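Local coordinates for metallo-beta-lactamase domain-containing protein (Thermotoga maritima, PDB 3H3E) that binds zinc and is probably a metal-dependent hydrolase of the metallo-beta-lactamase superfamily, perhaps with transferase activity, its physiological reaction being unknown, at residues 146-151 and 155-160; 245-250 and 254-259; 25-30 and 55-60; 120-125 and 189-194. The protein carries 2 engineered substitutions. One frame throughout, in Å; residues are numbered along the deposited sequence.

Interaction 1: 146-151 and 155-160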
loop_
_atom_site.group_PDB
_atom_site.type_symbol
_atom_site.label_atom_id
_atom_site.label_comp_id
_atom_site.label_asym_id
_atom_site.label_seq_id
_atom_site.Cartn_x
_atom_site.Cartn_y
_atom_site.Cartn_z
ATOM N N ASP A 146 14.421 3.483 10.704
ATOM C CA ASP A 146 15.404 4.544 10.735
ATOM C C ASP A 146 15.201 5.500 9.576
ATOM O O ASP A 146 16.140 5.847 8.873
ATOM C CB ASP A 146 16.794 3.941 10.667
ATOM C CG ASP A 146 17.816 4.809 11.325
ATOM O OD1 ASP A 146 17.405 5.598 12.206
ATOM O OD2 ASP A 146 19.013 4.704 10.970
ATOM N N PHE A 147 13.965 5.942 9.395
ATOM C CA PHE A 147 13.597 6.724 8.229
ATOM C C PHE A 147 13.831 8.231 8.370
ATOM O O PHE A 147 13.531 8.828 9.398
ATOM C CB PHE A 147 12.149 6.430 7.851
ATOM C CG PHE A 147 11.910 4.999 7.501
ATOM C CD1 PHE A 147 12.467 4.455 6.353
ATOM C CD2 PHE A 147 11.136 4.191 8.315
ATOM C CE1 PHE A 147 12.263 3.130 6.028
ATOM C CE2 PHE A 147 10.931 2.862 8.000
ATOM C CZ PHE A 147 11.494 2.331 6.857
ATOM N N PHE A 148 14.382 8.834 7.321
ATOM C CA PHE A 148 14.547 10.274 7.280
ATOM C C PHE A 148 13.982 10.837 5.999
ATOM O O PHE A 148 13.697 10.106 5.057
ATOM C CB PHE A 148 16.013 10.641 7.393
ATOM C CG PHE A 148 16.617 10.260 8.686
ATOM C CD1 PHE A 148 16.779 11.196 9.688
ATOM C CD2 PHE A 148 17.001 8.963 8.920
ATOM C CE1 PHE A 148 17.325 10.845 10.884
ATOM C CE2 PHE A 148 17.550 8.613 10.125
ATOM C CZ PHE A 148 17.709 9.553 11.102
ATOM N N VAL A 149 13.815 12.149 5.971
ATOM C CA VAL A 149 13.342 12.814 4.771
ATOM C C VAL A 149 14.058 14.162 4.646
ATOM O O VAL A 149 14.488 14.732 5.636
ATOM C CB VAL A 149 11.797 12.939 4.772
ATOM C CG1 VAL A 149 11.344 13.990 5.749
ATOM C CG2 VAL A 149 11.287 13.244 3.389
ATOM N N GLU A 150 14.232 14.638 3.424
ATOM C CA GLU A 150 14.978 15.865 3.189
ATOM C C GLU A 150 14.147 16.809 2.361
ATOM O O GLU A 150 13.815 16.518 1.215
ATOM C CB GLU A 150 16.304 15.589 2.475
ATOM C CG GLU A 150 17.370 14.916 3.344
ATOM C CD GLU A 150 18.780 15.107 2.801
ATOM O OE1 GLU A 150 18.911 15.608 1.658
ATOM O OE2 GLU A 150 19.754 14.759 3.509
ATOM N N ARG A 151 13.799 17.940 2.956
ATOM C CA ARG A 151 13.092 18.994 2.249
ATOM C C ARG A 151 13.981 20.235 2.206
ATOM O O ARG A 151 14.175 20.904 3.226
ATOM C CB ARG A 151 11.751 19.289 2.934
ATOM C CG ARG A 151 10.836 20.228 2.157
ATOM C CD ARG A 151 9.421 20.222 2.729
ATOM N NE ARG A 151 8.693 21.447 2.400
ATOM C CZ ARG A 151 8.636 22.522 3.186
ATOM N NH1 ARG A 151 9.261 22.527 4.358
ATOM N NH2 ARG A 151 7.953 23.595 2.801
ATOM N N ARG A 155 17.478 17.803 6.684
ATOM C CA ARG A 155 17.257 16.395 7.008
ATOM C C ARG A 155 16.470 16.231 8.302
ATOM O O ARG A 155 17.000 16.432 9.384
ATOM C CB ARG A 155 18.609 15.688 7.123
ATOM C CG ARG A 155 18.578 14.192 7.356
ATOM C CD ARG A 155 19.769 13.825 8.243
ATOM N NE ARG A 155 20.104 12.399 8.284
ATOM C CZ ARG A 155 20.636 11.786 9.343
ATOM N NH1 ARG A 155 20.868 12.464 10.463
ATOM N NH2 ARG A 155 20.921 10.489 9.293
ATOM N N ARG A 156 15.199 15.873 8.186
ATOM C CA ARG A 156 14.369 15.618 9.355
ATOM C C ARG A 156 14.045 14.133 9.440
ATOM O O ARG A 156 14.303 13.377 8.513
ATOM C CB ARG A 156 13.065 16.418 9.268
ATOM C CG ARG A 156 13.238 17.926 9.204
ATOM C CD ARG A 156 13.728 18.482 10.531
ATOM N NE ARG A 156 13.959 19.924 10.476
ATOM C CZ ARG A 156 15.105 20.495 10.111
ATOM N NH1 ARG A 156 16.153 19.756 9.760
ATOM N NH2 ARG A 156 15.202 21.814 10.091
ATOM N N LYS A 157 13.469 13.715 10.553
ATOM C CA LYS A 157 12.938 12.366 10.666
ATOM C C LYS A 157 11.682 12.269 9.793
ATOM O O LYS A 157 11.003 13.265 9.573
ATOM C CB LYS A 157 12.628 12.062 12.132
ATOM C CG LYS A 157 12.575 10.598 12.470
ATOM C CD LYS A 157 13.945 9.977 12.726
ATOM C CE LYS A 157 13.805 8.451 12.763
ATOM N NZ LYS A 157 15.062 7.718 13.071
ATOM N N ASP A 158 11.375 11.086 9.275
ATOM C CA ASP A 158 10.270 10.942 8.319
ATOM C C ASP A 158 9.024 10.388 8.998
ATOM O O ASP A 158 9.054 9.268 9.526
ATOM C CB ASP A 158 10.689 10.012 7.173
ATOM C CG ASP A 158 9.725 10.045 5.994
ATOM O OD1 ASP A 158 8.707 10.762 6.047
ATOM O OD2 ASP A 158 9.989 9.343 5.000
ATOM N N LEU A 159 7.933 11.161 8.986
ATOM C CA LEU A 159 6.672 10.718 9.590
ATOM C C LEU A 159 5.670 10.234 8.539
ATOM O O LEU A 159 4.548 9.833 8.856
ATOM C CB LEU A 159 6.049 11.821 10.446
ATOM C CG LEU A 159 6.841 12.438 11.614
ATOM C CD1 LEU A 159 5.855 12.868 12.669
ATOM C CD2 LEU A 159 7.856 11.498 12.231
ATOM N N PHE A 160 6.091 10.283 7.286
ATOM C CA PHE A 160 5.304 9.765 6.183
ATOM C C PHE A 160 4.015 10.529 5.958
ATOM O O PHE A 160 2.945 9.954 5.795
ATOM C CB PHE A 160 5.089 8.265 6.339
ATOM C CG PHE A 160 6.358 7.489 6.256
ATOM C CD1 PHE A 160 7.131 7.283 7.379
ATOM C CD2 PHE A 160 6.813 7.007 5.045
ATOM C CE1 PHE A 160 8.335 6.579 7.298
ATOM C CE2 PHE A 160 8.012 6.300 4.958
ATOM C CZ PHE A 160 8.766 6.086 6.078
HETATM O O HOH W 1 12.157 7.743 4.595
#

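Interaction 2: 245-250 and 254-259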
loop_
_atom_site.group_PDB
_atom_site.type_symbol
_atom_site.label_atom_id
_atom_site.label_comp_id
_atom_site.label_asym_id
_atom_site.label_seq_id
_atom_site.Cartn_x
_atom_site.Cartn_y
_atom_site.Cartn_z
ATOM N N ILE A 245 1.703 -14.659 13.785
ATOM C CA ILE A 245 0.847 -14.131 14.849
ATOM C C ILE A 245 -0.583 -13.890 14.355
ATOM O O ILE A 245 -1.543 -14.242 15.043
ATOM C CB ILE A 245 1.421 -12.841 15.461
ATOM C CG1 ILE A 245 2.718 -13.151 16.222
ATOM C CG2 ILE A 245 0.394 -12.173 16.358
ATOM C CD1 ILE A 245 3.454 -11.923 16.717
ATOM N N PHE A 246 -0.720 -13.303 13.164
ATOM C CA PHE A 246 -2.031 -13.164 12.524
ATOM C C PHE A 246 -2.703 -14.528 12.408
ATOM O O PHE A 246 -3.855 -14.682 12.788
ATOM C CB PHE A 246 -1.935 -12.519 11.130
ATOM C CG PHE A 246 -2.118 -11.021 11.117
ATOM C CD1 PHE A 246 -3.346 -10.462 10.808
ATOM C CD2 PHE A 246 -1.053 -10.168 11.377
ATOM C CE1 PHE A 246 -3.518 -9.077 10.784
ATOM C CE2 PHE A 246 -1.216 -8.785 11.354
ATOM C CZ PHE A 246 -2.450 -8.244 11.058
ATOM N N LYS A 247 -1.992 -15.523 11.887
ATOM C CA LYS A 247 -2.596 -16.846 11.704
ATOM C C LYS A 247 -3.104 -17.471 13.012
ATOM O O LYS A 247 -4.093 -18.208 13.007
ATOM C CB LYS A 247 -1.660 -17.814 10.967
ATOM C CG LYS A 247 -1.320 -17.409 9.524
ATOM C CD LYS A 247 -1.043 -18.630 8.644
ATOM C CE LYS A 247 -0.561 -18.270 7.230
ATOM N NZ LYS A 247 0.917 -18.468 7.042
ATOM N N ARG A 248 -2.451 -17.160 14.130
ATOM C CA ARG A 248 -2.805 -17.798 15.398
ATOM C C ARG A 248 -3.725 -16.964 16.287
ATOM O O ARG A 248 -4.239 -17.470 17.281
ATOM C CB ARG A 248 -1.552 -18.221 16.187
ATOM C CG ARG A 248 -1.050 -17.168 17.164
ATOM C CD ARG A 248 -0.280 -17.766 18.340
ATOM N NE ARG A 248 0.278 -16.716 19.195
ATOM C CZ ARG A 248 1.573 -16.406 19.269
ATOM N NH1 ARG A 248 2.465 -17.077 18.549
ATOM N NH2 ARG A 248 1.978 -15.428 20.072
ATOM N N GLU A 249 -3.939 -15.697 15.946
ATOM C CA GLU A 249 -4.744 -14.824 16.803
ATOM C C GLU A 249 -5.868 -14.077 16.085
ATOM O O GLU A 249 -6.823 -13.619 16.709
ATOM C CB GLU A 249 -3.846 -13.844 17.544
ATOM C CG GLU A 249 -2.991 -14.517 18.598
ATOM C CD GLU A 249 -2.208 -13.528 19.423
ATOM O OE1 GLU A 249 -2.451 -12.313 19.264
ATOM O OE2 GLU A 249 -1.355 -13.963 20.227
ATOM N N PHE A 250 -5.748 -13.946 14.774
ATOM C CA PHE A 250 -6.773 -13.286 13.989
ATOM C C PHE A 250 -7.949 -14.241 13.856
ATOM O O PHE A 250 -7.773 -15.405 13.512
ATOM C CB PHE A 250 -6.217 -12.890 12.623
ATOM C CG PHE A 250 -7.214 -12.214 11.722
ATOM C CD1 PHE A 250 -7.800 -11.013 12.085
ATOM C CD2 PHE A 250 -7.534 -12.763 10.491
ATOM C CE1 PHE A 250 -8.700 -10.386 11.255
ATOM C CE2 PHE A 250 -8.436 -12.139 9.652
ATOM C CZ PHE A 250 -9.021 -10.949 10.039
ATOM N N ILE A 254 -6.731 -15.635 6.925
ATOM C CA ILE A 254 -5.520 -15.043 6.388
ATOM C C ILE A 254 -5.161 -15.761 5.101
ATOM O O ILE A 254 -5.147 -16.987 5.053
ATOM C CB ILE A 254 -4.336 -15.143 7.362
ATOM C CG1 ILE A 254 -4.597 -14.303 8.613
ATOM C CG2 ILE A 254 -3.059 -14.685 6.682
ATOM C CD1 ILE A 254 -5.410 -15.027 9.646
HETATM N N MSE A 255 -4.885 -14.990 4.058
HETATM C CA MSE A 255 -4.511 -15.544 2.761
HETATM C C MSE A 255 -3.031 -15.280 2.470
HETATM O O MSE A 255 -2.477 -14.290 2.927
HETATM C CB MSE A 255 -5.402 -14.955 1.661
HETATM C CG MSE A 255 -6.882 -15.003 1.999
HETATM SE SE MSE A 255 -7.910 -14.707 0.573
HETATM C CE MSE A 255 -7.273 -15.982 -0.483
ATOM N N ASP A 256 -2.381 -16.177 1.736
ATOM C CA ASP A 256 -0.973 -15.980 1.416
ATOM C C ASP A 256 -0.831 -15.038 0.231
ATOM O O ASP A 256 -1.536 -15.170 -0.766
ATOM C CB ASP A 256 -0.273 -17.312 1.153
ATOM C CG ASP A 256 -0.117 -18.152 2.418
ATOM O OD1 ASP A 256 0.035 -17.571 3.518
ATOM O OD2 ASP A 256 -0.144 -19.397 2.314
ATOM N N CYS A 257 0.059 -14.064 0.362
ATOM C CA CYS A 257 0.269 -13.094 -0.695
ATOM C C CYS A 257 1.456 -13.496 -1.552
ATOM O O CYS A 257 2.488 -13.934 -1.042
ATOM C CB CYS A 257 0.487 -11.701 -0.104
ATOM S SG CYS A 257 0.267 -10.328 -1.275
ATOM N N TYR A 258 1.296 -13.351 -2.862
ATOM C CA TYR A 258 2.377 -13.589 -3.811
ATOM C C TYR A 258 2.057 -12.907 -5.136
ATOM O O TYR A 258 0.886 -12.597 -5.421
ATOM C CB TYR A 258 2.604 -15.092 -4.015
ATOM C CG TYR A 258 1.360 -15.834 -4.424
ATOM C CD1 TYR A 258 0.509 -16.368 -3.471
ATOM C CD2 TYR A 258 1.026 -15.984 -5.764
ATOM C CE1 TYR A 258 -0.642 -17.028 -3.839
ATOM C CE2 TYR A 258 -0.127 -16.644 -6.142
ATOM C CZ TYR A 258 -0.956 -17.163 -5.171
ATOM O OH TYR A 258 -2.099 -17.833 -5.533
ATOM N N ALA A 259 3.095 -12.682 -5.943
ATOM C CA ALA A 259 2.961 -11.985 -7.224
ATOM C C ALA A 259 1.903 -12.578 -8.170
ATOM O O ALA A 259 1.199 -11.848 -8.848
ATOM C CB ALA A 259 4.303 -11.871 -7.920
#

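Interaction 3: 25-30 and 55-60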
loop_
_atom_site.group_PDB
_atom_site.type_symbol
_atom_site.label_atom_id
_atom_site.label_comp_id
_atom_site.label_asym_id
_atom_site.label_seq_id
_atom_site.Cartn_x
_atom_site.Cartn_y
_atom_site.Cartn_z
ATOM N N ASN A 25 4.765 -20.003 -9.318
ATOM C CA ASN A 25 5.511 -20.411 -10.509
ATOM C C ASN A 25 5.062 -19.658 -11.773
ATOM O O ASN A 25 3.885 -19.684 -12.160
ATOM C CB ASN A 25 5.420 -21.938 -10.730
ATOM C CG ASN A 25 6.306 -22.748 -9.764
ATOM O OD1 ASN A 25 7.196 -22.204 -9.105
ATOM N ND2 ASN A 25 6.059 -24.059 -9.691
ATOM N N GLY A 26 6.008 -18.986 -12.413
ATOM C CA GLY A 26 5.713 -18.285 -13.648
ATOM C C GLY A 26 5.844 -16.785 -13.487
ATOM O O GLY A 26 6.192 -16.075 -14.431
ATOM N N PHE A 27 5.568 -16.310 -12.275
ATOM C CA PHE A 27 5.564 -14.885 -11.982
ATOM C C PHE A 27 6.860 -14.456 -11.323
ATOM O O PHE A 27 7.434 -15.187 -10.523
ATOM C CB PHE A 27 4.359 -14.526 -11.105
ATOM C CG PHE A 27 3.039 -14.719 -11.795
ATOM C CD1 PHE A 27 2.479 -13.701 -12.544
ATOM C CD2 PHE A 27 2.371 -15.924 -11.713
ATOM C CE1 PHE A 27 1.275 -13.881 -13.188
ATOM C CE2 PHE A 27 1.165 -16.109 -12.352
ATOM C CZ PHE A 27 0.618 -15.089 -13.092
ATOM N N GLU A 28 7.322 -13.265 -11.680
ATOM C CA GLU A 28 8.559 -12.747 -11.129
ATOM C C GLU A 28 8.287 -12.015 -9.835
ATOM O O GLU A 28 7.162 -11.597 -9.566
ATOM C CB GLU A 28 9.245 -11.828 -12.129
ATOM C CG GLU A 28 9.664 -12.534 -13.401
ATOM C CD GLU A 28 10.513 -11.656 -14.293
ATOM O OE1 GLU A 28 10.799 -10.503 -13.891
ATOM O OE2 GLU A 28 10.896 -12.121 -15.393
ATOM N N SER A 29 9.321 -11.875 -9.020
ATOM C CA SER A 29 9.171 -11.229 -7.730
ATOM C C SER A 29 10.354 -10.319 -7.447
ATOM O O SER A 29 11.482 -10.599 -7.840
ATOM C CB SER A 29 9.046 -12.274 -6.620
ATOM O OG SER A 29 10.267 -12.960 -6.425
ATOM N N GLU A 30 10.085 -9.216 -6.767
ATOM C CA GLU A 30 11.147 -8.396 -6.238
ATOM C C GLU A 30 10.698 -7.808 -4.918
ATOM O O GLU A 30 9.550 -7.967 -4.510
ATOM C CB GLU A 30 11.536 -7.298 -7.225
ATOM C CG GLU A 30 10.446 -6.303 -7.538
ATOM C CD GLU A 30 10.838 -5.351 -8.653
ATOM O OE1 GLU A 30 11.899 -5.575 -9.263
ATOM O OE2 GLU A 30 10.089 -4.386 -8.928
ATOM N N ARG A 55 1.803 -8.611 -18.315
ATOM C CA ARG A 55 1.842 -9.224 -19.642
ATOM C C ARG A 55 1.619 -10.722 -19.556
ATOM O O ARG A 55 0.938 -11.299 -20.394
ATOM C CB ARG A 55 3.152 -8.921 -20.356
ATOM C CG ARG A 55 3.207 -7.513 -20.945
ATOM C CD ARG A 55 4.322 -7.367 -21.992
ATOM N NE ARG A 55 5.635 -7.214 -21.370
ATOM C CZ ARG A 55 6.141 -6.054 -20.959
ATOM N NH1 ARG A 55 5.452 -4.929 -21.109
ATOM N NH2 ARG A 55 7.338 -6.019 -20.392
ATOM N N LYS A 56 2.180 -11.353 -18.532
ATOM C CA LYS A 56 1.960 -12.777 -18.303
ATOM C C LYS A 56 0.463 -13.070 -18.172
ATOM O O LYS A 56 -0.003 -14.128 -18.587
ATOM C CB LYS A 56 2.745 -13.256 -17.069
ATOM C CG LYS A 56 2.384 -14.652 -16.559
ATOM C CD LYS A 56 2.982 -15.740 -17.438
ATOM C CE LYS A 56 2.212 -17.055 -17.339
ATOM N NZ LYS A 56 2.411 -17.884 -18.572
ATOM N N LEU A 57 -0.293 -12.132 -17.610
ATOM C CA LEU A 57 -1.742 -12.300 -17.456
ATOM C C LEU A 57 -2.501 -11.664 -18.609
ATOM O O LEU A 57 -3.726 -11.675 -18.631
ATOM C CB LEU A 57 -2.222 -11.662 -16.161
ATOM C CG LEU A 57 -1.497 -12.076 -14.892
ATOM C CD1 LEU A 57 -1.525 -10.965 -13.868
ATOM C CD2 LEU A 57 -2.120 -13.331 -14.339
ATOM N N GLY A 58 -1.767 -11.094 -19.558
ATOM C CA GLY A 58 -2.371 -10.463 -20.717
ATOM C C GLY A 58 -3.269 -9.307 -20.336
ATOM O O GLY A 58 -4.286 -9.070 -20.982
ATOM N N ILE A 59 -2.884 -8.588 -19.282
ATOM C CA ILE A 59 -3.633 -7.425 -18.807
ATOM C C ILE A 59 -3.058 -6.092 -19.283
ATOM O O ILE A 59 -1.842 -5.872 -19.260
ATOM C CB ILE A 59 -3.669 -7.364 -17.276
ATOM C CG1 ILE A 59 -4.329 -8.613 -16.700
ATOM C CG2 ILE A 59 -4.429 -6.139 -16.822
ATOM C CD1 ILE A 59 -3.983 -8.840 -15.251
ATOM N N ASP A 60 -3.954 -5.207 -19.714
ATOM C CA ASP A 60 -3.617 -3.819 -19.999
ATOM C C ASP A 60 -3.776 -2.998 -18.722
ATOM O O ASP A 60 -4.814 -3.067 -18.072
ATOM C CB ASP A 60 -4.554 -3.269 -21.064
ATOM C CG ASP A 60 -4.435 -4.003 -22.372
ATOM O OD1 ASP A 60 -3.301 -4.092 -22.894
ATOM O OD2 ASP A 60 -5.477 -4.482 -22.878
#

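Interaction 4: 120-125 and 189-194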
loop_
_atom_site.group_PDB
_atom_site.type_symbol
_atom_site.label_atom_id
_atom_site.label_comp_id
_atom_site.label_asym_id
_atom_site.label_seq_id
_atom_site.Cartn_x
_atom_site.Cartn_y
_atom_site.Cartn_z
ATOM N N ILE A 120 -4.375 16.350 -1.707
ATOM C CA ILE A 120 -4.220 17.248 -0.559
ATOM C C ILE A 120 -5.188 16.957 0.582
ATOM O O ILE A 120 -4.829 17.063 1.748
ATOM C CB ILE A 120 -4.505 18.682 -0.944
ATOM C CG1 ILE A 120 -4.283 18.899 -2.436
ATOM C CG2 ILE A 120 -3.676 19.631 -0.094
ATOM C CD1 ILE A 120 -4.974 20.149 -2.932
ATOM N N GLU A 121 -6.421 16.607 0.238
ATOM C CA GLU A 121 -7.466 16.332 1.218
ATOM C C GLU A 121 -7.185 15.117 2.117
ATOM O O GLU A 121 -6.344 14.281 1.797
ATOM C CB GLU A 121 -8.797 16.120 0.496
ATOM C CG GLU A 121 -9.051 17.059 -0.668
ATOM C CD GLU A 121 -9.025 18.506 -0.253
ATOM O OE1 GLU A 121 -8.875 18.763 0.961
ATOM O OE2 GLU A 121 -9.149 19.386 -1.135
ATOM N N ARG A 122 -7.908 15.027 3.235
ATOM C CA ARG A 122 -7.875 13.845 4.096
ATOM C C ARG A 122 -8.570 12.682 3.396
ATOM O O ARG A 122 -8.128 11.546 3.491
ATOM C CB ARG A 122 -8.563 14.102 5.445
ATOM C CG ARG A 122 -8.058 15.294 6.277
ATOM C CD ARG A 122 -6.663 15.083 6.889
ATOM N NE ARG A 122 -6.624 14.090 7.967
ATOM C CZ ARG A 122 -5.885 12.976 7.946
ATOM N NH1 ARG A 122 -5.106 12.700 6.901
ATOM N NH2 ARG A 122 -5.921 12.140 8.980
ATOM N N ILE A 123 -9.668 12.975 2.708
ATOM C CA ILE A 123 -10.406 11.976 1.934
ATOM C C ILE A 123 -10.595 12.488 0.522
ATOM O O ILE A 123 -11.097 13.591 0.320
ATOM C CB ILE A 123 -11.810 11.662 2.521
ATOM C CG1 ILE A 123 -11.708 11.016 3.897
ATOM C CG2 ILE A 123 -12.578 10.733 1.617
ATOM C CD1 ILE A 123 -11.990 11.966 5.038
ATOM N N THR A 124 -10.185 11.691 -0.457
ATOM C CA THR A 124 -10.294 12.083 -1.853
ATOM C C THR A 124 -11.006 10.984 -2.616
ATOM O O THR A 124 -10.582 9.834 -2.580
ATOM C CB THR A 124 -8.913 12.318 -2.466
ATOM O OG1 THR A 124 -8.344 13.505 -1.912
ATOM C CG2 THR A 124 -9.015 12.476 -3.967
ATOM N N GLU A 125 -12.100 11.318 -3.290
ATOM C CA GLU A 125 -12.790 10.326 -4.107
ATOM C C GLU A 125 -12.123 10.163 -5.472
ATOM O O GLU A 125 -11.865 11.142 -6.163
ATOM C CB GLU A 125 -14.267 10.670 -4.269
ATOM C CG GLU A 125 -15.037 9.603 -5.035
ATOM C CD GLU A 125 -16.512 9.922 -5.142
ATOM O OE1 GLU A 125 -16.861 11.124 -5.074
ATOM O OE2 GLU A 125 -17.318 8.976 -5.295
ATOM N N LEU A 189 -6.610 1.722 9.934
ATOM C CA LEU A 189 -7.952 1.133 9.969
ATOM C C LEU A 189 -8.909 1.949 10.817
ATOM O O LEU A 189 -10.063 2.124 10.464
ATOM C CB LEU A 189 -7.897 -0.304 10.476
ATOM C CG LEU A 189 -7.210 -1.317 9.550
ATOM C CD1 LEU A 189 -7.325 -2.699 10.127
ATOM C CD2 LEU A 189 -7.838 -1.274 8.187
ATOM N N LEU A 190 -8.414 2.449 11.940
ATOM C CA LEU A 190 -9.187 3.309 12.812
ATOM C C LEU A 190 -9.552 4.599 12.095
ATOM O O LEU A 190 -10.662 5.100 12.237
ATOM C CB LEU A 190 -8.398 3.617 14.082
ATOM C CG LEU A 190 -8.010 2.438 14.981
ATOM C CD1 LEU A 190 -6.877 2.813 15.934
ATOM C CD2 LEU A 190 -9.222 1.969 15.754
ATOM N N ASP A 191 -8.624 5.152 11.325
ATOM C CA ASP A 191 -8.952 6.345 10.556
ATOM C C ASP A 191 -10.102 6.041 9.602
ATOM O O ASP A 191 -11.021 6.837 9.453
ATOM C CB ASP A 191 -7.737 6.882 9.802
ATOM C CG ASP A 191 -6.945 7.904 10.614
ATOM O OD1 ASP A 191 -7.017 7.868 11.862
ATOM O OD2 ASP A 191 -6.247 8.750 10.008
ATOM N N ILE A 192 -10.048 4.874 8.971
ATOM C CA ILE A 192 -11.100 4.423 8.066
ATOM C C ILE A 192 -12.422 4.229 8.812
ATOM O O ILE A 192 -13.454 4.744 8.414
ATOM C CB ILE A 192 -10.665 3.134 7.381
ATOM C CG1 ILE A 192 -9.473 3.428 6.473
ATOM C CG2 ILE A 192 -11.789 2.540 6.603
ATOM C CD1 ILE A 192 -8.876 2.218 5.864
ATOM N N ALA A 193 -12.359 3.501 9.916
ATOM C CA ALA A 193 -13.475 3.316 10.838
ATOM C C ALA A 193 -14.209 4.600 11.283
ATOM O O ALA A 193 -15.425 4.579 11.532
ATOM C CB ALA A 193 -12.979 2.574 12.051
ATOM N N GLU A 194 -13.474 5.703 11.411
ATOM C CA GLU A 194 -14.066 6.974 11.837
ATOM C C GLU A 194 -14.723 7.723 10.679
ATOM O O GLU A 194 -15.448 8.689 10.904
ATOM C CB GLU A 194 -13.022 7.893 12.479
ATOM C CG GLU A 194 -12.139 7.251 13.535
ATOM C CD GLU A 194 -11.130 8.229 14.126
ATOM O OE1 GLU A 194 -10.779 9.214 13.438
ATOM O OE2 GLU A 194 -10.685 8.015 15.276
#

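Interaction 1: 146-151 and 155-160
Phe148 and Arg155 show how one aromatic ring can be sandwiched between two cationic chains at a sheet edge. From the backbone of Phe148, CB and CD1 rest against Arg156 O, CB at 3.4 Å. Farther out, CE1 lies 3.8 Å from Arg155 CZ, the guanidinium lying flat on the ring (planes 1° apart) in a cation-pi stack. The opposite face receives Lys157 CD in a CH-pi contact. Lys157 bends at chi2 (83°), which carries NZ past Phe148 CZ to a salt bridge with Asp146 OD1, 3.3 Å away, whose hydrogen bond is weak. Nearer the zinc site, the edge of Phe160 points into the face of Phe147, Phe160 CZ lying 3.6 Å from Phe147 CG, a T-shaped (edge-to-face) pair, and Phe160 also stacks on the zinc ligand His182. Val149 and Arg156 form the hydrogen-bonded pair, Val149 N to Arg156 O being 2.9 Å. Strands 147-150 and 155-157 thus make an antiparallel hairpin whose outer strand is 155-157, while 147-150 pairs inward with strand 95-98.

Interaction 2: 245-250 and 254-259
Between the segments 245-250 and 254-259 no hydrogen bond links the backbones, and Lys247 and Ile254 come nearest, their CA atoms 6.3 Å apart. Residues 245-249 are the last turn of helix 240-249, and Phe250 is the first residue to leave helical angles, although its N still bonds back to Phe246 O at 2.8 Å. The segment 254-259 begins at the end of the short strand 253-254 and continues without regular structure. Ile254 carries the packing: CG1 lies 4.1 Å from Phe246 CB, and CD1 reaches the edge of the Phe250 ring near its plane, beside CD2. With CG anti to its backbone N (chi1 179°), Phe250 turns its ring toward Ile254. Farther out, Lys247 NZ and Asp256 OD1 form a long salt bridge at 3.7 Å. Phe246 and Phe250 also touch Val232 of strand 231-235, and Cys257 is disulfide-bonded to Cys235. Strand 231-235, helix 240-249 and the parallel strand 253-254 form a beta-alpha-beta crossover, and such helix-on-sheet layers make up the metallo-beta-lactamase fold.

Interaction 3: 25-30 and 55-60
Phe27 meets Leu57 through the rim of its ring, an example of a small apolar contact made where a loop passes the end of a helix. The close part is confined to a few carbons. Leu57 CD2 approaches at the ring edge, 3.5 Å from Phe27 CZ, and Leu57 CG also lies in the ring plane, 3.7 Å from Phe27 CE1. Lys56 adds the base of its side chain, CG standing 3.6 Å from Phe27 CE1. Its CG is anti to the backbone N (chi1 168°) and the chain then bends at chi2, bringing the methylenes past the ring at about a right angle.

The looser side is at Gly26 and the outer part of Lys56, both exposed: Gly26 O is 4.4 Å from Lys56 CD, and no hydrogen bond crosses between the segments. Next in the chain, Gly58 takes positive phi (61°) in a Schellman motif that ends helix 49-56. Leu57 also packs on His16 and Leu18 of strand 13-19, while the backbone N of Glu28 bonds to Asn53 OD1 of the helix. The chemistry across 25-30 and 55-60 is therefore apolar, van der Waals contact and burial of carbon surface, with little directional preference; directional ties between loop and helix come from neighbours such as Asn53.

Interaction 4: 120-125 and 189-194
Asp191 OD2 is gripped by more than one group: the backbone N of Asn137 gives it a hydrogen bond, and Arg122 NH2 reaches it across the contact at 3.6 Å in a salt bridge. The other carboxylate oxygen, OD1, is in a salt bridge with Arg139 NH2, so the acid is shared between two arginines. The bridge to Arg122 is electrostatic in character, since no hydrogen bond passes between the segments. The guanidinium and carboxylate planes are turned 73° apart, far from the coplanar, two-pronged pairing of which these groups are capable.

Arg122 arrives by a folded route. Its side chain bends at chi2 (-71°) and again at chi3 (-70°), which swings the guanidinium over to the aspartate although the nearest CA atoms, those of Arg122 and Asp191, are 10.0 Å apart. The head group is also held by Pro135, whose carbonyl O accepts from NH1; two attachments at different nitrogens would limit its rotation. Gathering two positive groups and a backbone N-H round Asp191 would be expected to stabilise its charged form.

Within the fold, Arg122 lies just before strand 123-127, an outermost strand of its mixed sheet, and its backbone pairs with Gly134. Asp191 belongs to helix 185-193, where the neighbouring Ile192 packs down on strands 130-133, 173-178 and 200-204. The ion pair thus spans from the sheet margin to the helix lying over that sheet.

Along the chain, interaction 3 closes first; interaction 4 then opens at 120-125 and closes at 189-194, with the hairpin of interaction 1 lying between, and interaction 2 follows near the C-terminus. Interactions 2 and 4 lie at the same seven-stranded mixed sheet, at strands 253-254 and 123-127, its two outermost members; their centres are about 25 Å apart. Interaction 3 flanks the other seven-stranded sheet, through strand 13-19. Interactions 2 and 3 touch directly, Ala259 CB lying 3.3 Å from Glu28 O. Interaction 1, centred about 34 Å from interaction 3 across the molecule, is the one beside the zinc site; the others lie away from it, on the two large sheets and their helices.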